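Local coordinates for pili retraction protein PilT (Thermus thermophilus, PDB 5FL3) that binds ADP in a P-loop pocket and, as a member of the GSP E family of ATPases, probably hydrolyses ATP to drive pilus retraction, at residues P66-L69 / E70-E73; T167-D170 / P171-F174. One frame throughout, in Å; residues are numbered along the deposited sequence.

How the interactions relate
Interaction 1 (66-73) and interaction 2 (167-174) lie in different parts of the chain and do not touch. Their centres are 26 Å apart and their nearest atoms about 15 Å apart. Interaction 1 is a surface contact on the short helix 66-72, beside the antiparallel sheet. Interaction 2 is partly buried. It lies where strand 164-169 of the mixed sheet runs out into a loop near the bound ADP. Main-chain hydrogen bonds link the two halves of interaction 1, and its acidic side chains are mostly exposed. Interaction 2 is instead packing of a buried carboxylate against an isoleucine, across a cis peptide bond before Pro171. Each joins consecutive residues, so neither ties distant elements together directly.

Interaction 1: P66-L69 / E70-E73; sequences PEQL and EELE
Pro66 and Glu70 are joined across one turn of helix 66-72, with Glu70 N donating to Pro66 O at 3.2 Å. This bond is bent at the hydrogen (141°), and the donor is tilted from the carbonyl plane. The next one, Glu71 N to Glu67 O, is 3.1 Å long and straighter (169°), with the donor almost in line with the carbonyl. Glu67 O also takes a weak bond from Glu70 N at 2.9 Å, a second donor on the same oxygen. A weak bond from Leu72 N to Gln68 O follows.

Glu71 places CG between its own N and carbonyl carbon (chi1 85°). This brings Glu71 CG to 3.3 Å from Gln68 O. Leu72 CB sits against the carbonyl oxygens of Gln68 and Leu69. The two leucines meet loosely, with Leu69 CD2 and Leu72 CD2 4.4 Å apart. Leu64 touches both leucines, and Met78 of strand 78-84 touches Gln68, Glu71 and Leu72. Gln68 turns OE1 back to accept from Thr65 N.

The helix is thus amphipathic: Leu72 is buried, while Glu67, Glu70 and Glu71 are exposed. Main-chain bonds hold the turn, and the acidic residues probably give this surface a negative character.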
loop_
_atom_site.group_PDB
_atom_site.type_symbol
_atom_site.label_atom_id
_atom_site.label_comp_id
_atom_site.label_asym_id
_atom_site.label_seq_id
_atom_site.Cartn_x
_atom_site.Cartn_y
_atom_site.Cartn_z
ATOM N N PRO A 66 -31.458 5.107 10.914
ATOM C CA PRO A 66 -32.219 6.263 11.407
ATOM C C PRO A 66 -31.485 7.094 12.465
ATOM O O PRO A 66 -31.646 8.321 12.499
ATOM C CB PRO A 66 -33.484 5.617 11.975
ATOM C CG PRO A 66 -33.685 4.414 11.095
ATOM C CD PRO A 66 -32.288 3.886 10.864
ATOM N N GLU A 67 -30.676 6.449 13.299
ATOM C CA GLU A 67 -29.870 7.197 14.252
ATOM C C GLU A 67 -28.858 8.067 13.483
ATOM O O GLU A 67 -28.771 9.277 13.716
ATOM C CB GLU A 67 -29.178 6.261 15.264
ATOM C CG GLU A 67 -28.587 4.951 14.711
ATOM C CD GLU A 67 -29.558 3.756 14.744
ATOM O OE1 GLU A 67 -30.664 3.864 14.172
ATOM O OE2 GLU A 67 -29.209 2.708 15.342
ATOM N N GLN A 68 -28.135 7.452 12.544
ATOM C CA GLN A 68 -27.190 8.163 11.684
ATOM C C GLN A 68 -27.837 9.346 10.981
ATOM O O GLN A 68 -27.227 10.402 10.820
ATOM C CB GLN A 68 -26.603 7.217 10.643
ATOM C CG GLN A 68 -25.363 6.499 11.095
ATOM C CD GLN A 68 -25.103 5.243 10.296
ATOM O OE1 GLN A 68 -25.967 4.767 9.560
ATOM N NE2 GLN A 68 -23.899 4.701 10.427
ATOM N N LEU A 69 -29.075 9.153 10.556
ATOM C CA LEU A 69 -29.844 10.214 9.922
ATOM C C LEU A 69 -30.011 11.435 10.813
ATOM O O LEU A 69 -29.966 12.575 10.347
ATOM C CB LEU A 69 -31.214 9.688 9.516
ATOM C CG LEU A 69 -31.214 9.166 8.090
ATOM C CD1 LEU A 69 -32.563 8.559 7.730
ATOM C CD2 LEU A 69 -30.856 10.337 7.194
ATOM N N GLU A 70 -30.211 11.203 12.100
ATOM C CA GLU A 70 -30.393 12.333 12.982
ATOM C C GLU A 70 -29.057 13.033 13.244
ATOM O O GLU A 70 -28.976 14.261 13.142
ATOM C CB GLU A 70 -31.065 11.914 14.297
ATOM C CG GLU A 70 -31.664 13.107 15.067
ATOM C CD GLU A 70 -32.151 14.235 14.143
ATOM O OE1 GLU A 70 -33.111 14.013 13.362
ATOM O OE2 GLU A 70 -31.560 15.344 14.192
ATOM N N GLU A 71 -28.012 12.267 13.554
ATOM C CA GLU A 71 -26.698 12.858 13.808
ATOM C C GLU A 71 -26.146 13.541 12.555
ATOM O O GLU A 71 -25.217 14.344 12.639
ATOM C CB GLU A 71 -25.699 11.808 14.287
ATOM C CG GLU A 71 -25.029 11.078 13.143
ATOM C CD GLU A 71 -23.883 10.186 13.585
ATOM O OE1 GLU A 71 -24.140 9.200 14.315
ATOM O OE2 GLU A 71 -22.725 10.474 13.193
ATOM N N LEU A 72 -26.718 13.211 11.400
ATOM C CA LEU A 72 -26.284 13.790 10.142
ATOM C C LEU A 72 -26.557 15.282 10.106
ATOM O O LEU A 72 -25.768 16.052 9.561
ATOM C CB LEU A 72 -26.964 13.103 8.963
ATOM C CG LEU A 72 -26.687 13.755 7.608
ATOM C CD1 LEU A 72 -25.197 13.852 7.350
ATOM C CD2 LEU A 72 -27.375 12.992 6.499
ATOM N N GLU A 73 -27.669 15.695 10.703
ATOM C CA GLU A 73 -28.028 17.114 10.738
ATOM C C GLU A 73 -27.100 17.911 11.650
ATOM O O GLU A 73 -27.183 19.132 11.702
ATOM C CB GLU A 73 -29.483 17.298 11.187
ATOM C CG GLU A 73 -30.511 16.850 10.162
ATOM C CD GLU A 73 -31.927 17.220 10.556
ATOM O OE1 GLU A 73 -32.102 18.243 11.258
ATOM O OE2 GLU A 73 -32.867 16.490 10.170
#

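Interaction 2: T167-D170 / P171-F174; sequences TIED and PIEF
Glu169 and Ile172 cross at about a right angle where strand 164-169 ends. Glu169 CG is anti to the carbonyl carbon (chi1 -67°), and the extended chain beyond it carries the carboxylate across Ile172. There Glu169 OE2 lies 3.9 Å from CG1 and equally far from CG2 of Ile172, while Glu169 OE1 approaches Ile172 CA at 3.6 Å. Nearer the backbone, Glu169 CB packs on Pro171 O at 3.6 Å.

The peptide between Asp170 and Pro171 is cis. It probably helps to bring Ile172 back beside Glu169.

The carboxylate of Glu169 is buried, but its OE2 has two polar partners. Thr167 OG1 donates to Glu169 OE2 at 2.7 Å on the anti side, 29° out of the carboxylate plane. Gln185 NE2 of strand 182-187 is the other. These bonds should restrain the rotation of the group.

The loop after strand 164-169 runs beside the P-loop, and the Glu173 side chain is about 5 Å from the bound ADP. Strand 182-187 pairs with 164-169 and also reaches the turn, as Glu187 OE2 accepts from Ile172 N. Arg106 of strand 100-108 forms a salt bridge with Glu173. The Glu173 side chain meets Ser147, an ADP-binding residue at the start of helix 146-160, and Phe174 packs on Thr148 and Ala151 of that helix.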
loop_
_atom_site.group_PDB
_atom_site.type_symbol
_atom_site.label_atom_id
_atom_site.label_comp_id
_atom_site.label_asym_id
_atom_site.label_seq_id
_atom_site.Cartn_x
_atom_site.Cartn_y
_atom_site.Cartn_z
ATOM N N THR A 167 -1.993 -5.735 12.815
ATOM C CA THR A 167 -1.875 -4.678 11.824
ATOM C C THR A 167 -2.497 -3.392 12.370
ATOM O O THR A 167 -3.472 -3.446 13.111
ATOM C CB THR A 167 -2.532 -5.090 10.460
ATOM O OG1 THR A 167 -3.948 -4.881 10.494
ATOM C CG2 THR A 167 -2.258 -6.546 10.153
ATOM N N ILE A 168 -1.899 -2.246 12.035
ATOM C CA ILE A 168 -2.425 -0.935 12.431
ATOM C C ILE A 168 -2.578 -0.089 11.172
ATOM O O ILE A 168 -1.601 0.230 10.494
ATOM C CB ILE A 168 -1.531 -0.223 13.468
ATOM C CG1 ILE A 168 -1.610 -0.943 14.825
ATOM C CG2 ILE A 168 -2.021 1.189 13.697
ATOM C CD1 ILE A 168 -0.662 -2.051 14.984
ATOM N N GLU A 169 -3.823 0.243 10.855
ATOM C CA GLU A 169 -4.191 0.652 9.500
ATOM C C GLU A 169 -5.019 1.901 9.519
ATOM O O GLU A 169 -5.817 2.118 10.441
ATOM C CB GLU A 169 -4.971 -0.461 8.772
ATOM C CG GLU A 169 -4.128 -1.696 8.497
ATOM C CD GLU A 169 -4.872 -2.787 7.777
ATOM O OE1 GLU A 169 -5.054 -2.659 6.542
ATOM O OE2 GLU A 169 -5.255 -3.776 8.451
ATOM N N ASP A 170 -4.828 2.708 8.477
ATOM C CA ASP A 170 -5.545 3.960 8.340
ATOM C C ASP A 170 -5.829 4.279 6.872
ATOM O O ASP A 170 -5.042 4.986 6.227
ATOM C CB ASP A 170 -4.747 5.096 8.984
ATOM C CG ASP A 170 -5.503 6.403 8.988
ATOM O OD1 ASP A 170 -6.719 6.388 8.704
ATOM O OD2 ASP A 170 -4.891 7.442 9.301
ATOM N N PRO A 171 -6.942 3.743 6.339
ATOM C CA PRO A 171 -7.896 2.820 6.990
ATOM C C PRO A 171 -7.579 1.335 6.678
ATOM O O PRO A 171 -6.597 1.059 5.985
ATOM C CB PRO A 171 -9.231 3.218 6.355
ATOM C CG PRO A 171 -8.818 3.525 4.911
ATOM C CD PRO A 171 -7.368 4.055 4.960
ATOM N N ILE A 172 -8.394 0.401 7.159
ATOM C CA ILE A 172 -8.230 -1.001 6.757
ATOM C C ILE A 172 -8.662 -1.159 5.310
ATOM O O ILE A 172 -9.807 -0.852 4.982
ATOM C CB ILE A 172 -9.050 -1.980 7.622
ATOM C CG1 ILE A 172 -8.595 -1.933 9.072
ATOM C CG2 ILE A 172 -8.903 -3.397 7.088
ATOM C CD1 ILE A 172 -9.421 -2.764 9.978
ATOM N N GLU A 173 -7.749 -1.625 4.456
ATOM C CA GLU A 173 -8.003 -1.735 3.022
ATOM C C GLU A 173 -8.428 -3.151 2.646
ATOM O O GLU A 173 -9.254 -3.346 1.762
ATOM C CB GLU A 173 -6.760 -1.320 2.211
ATOM C CG GLU A 173 -6.303 0.157 2.374
ATOM C CD GLU A 173 -7.248 1.154 1.708
ATOM O OE1 GLU A 173 -8.213 0.695 1.038
ATOM O OE2 GLU A 173 -7.038 2.395 1.864
ATOM N N PHE A 174 -7.860 -4.132 3.332
ATOM C CA PHE A 174 -8.185 -5.543 3.125
ATOM C C PHE A 174 -8.600 -6.202 4.431
ATOM O O PHE A 174 -7.982 -5.954 5.471
ATOM C CB PHE A 174 -6.991 -6.285 2.541
ATOM C CG PHE A 174 -6.711 -5.935 1.125
ATOM C CD1 PHE A 174 -7.333 -6.624 0.095
ATOM C CD2 PHE A 174 -5.834 -4.911 0.814
ATOM C CE1 PHE A 174 -7.080 -6.299 -1.217
ATOM C CE2 PHE A 174 -5.578 -4.580 -0.493
ATOM C CZ PHE A 174 -6.202 -5.269 -1.512
#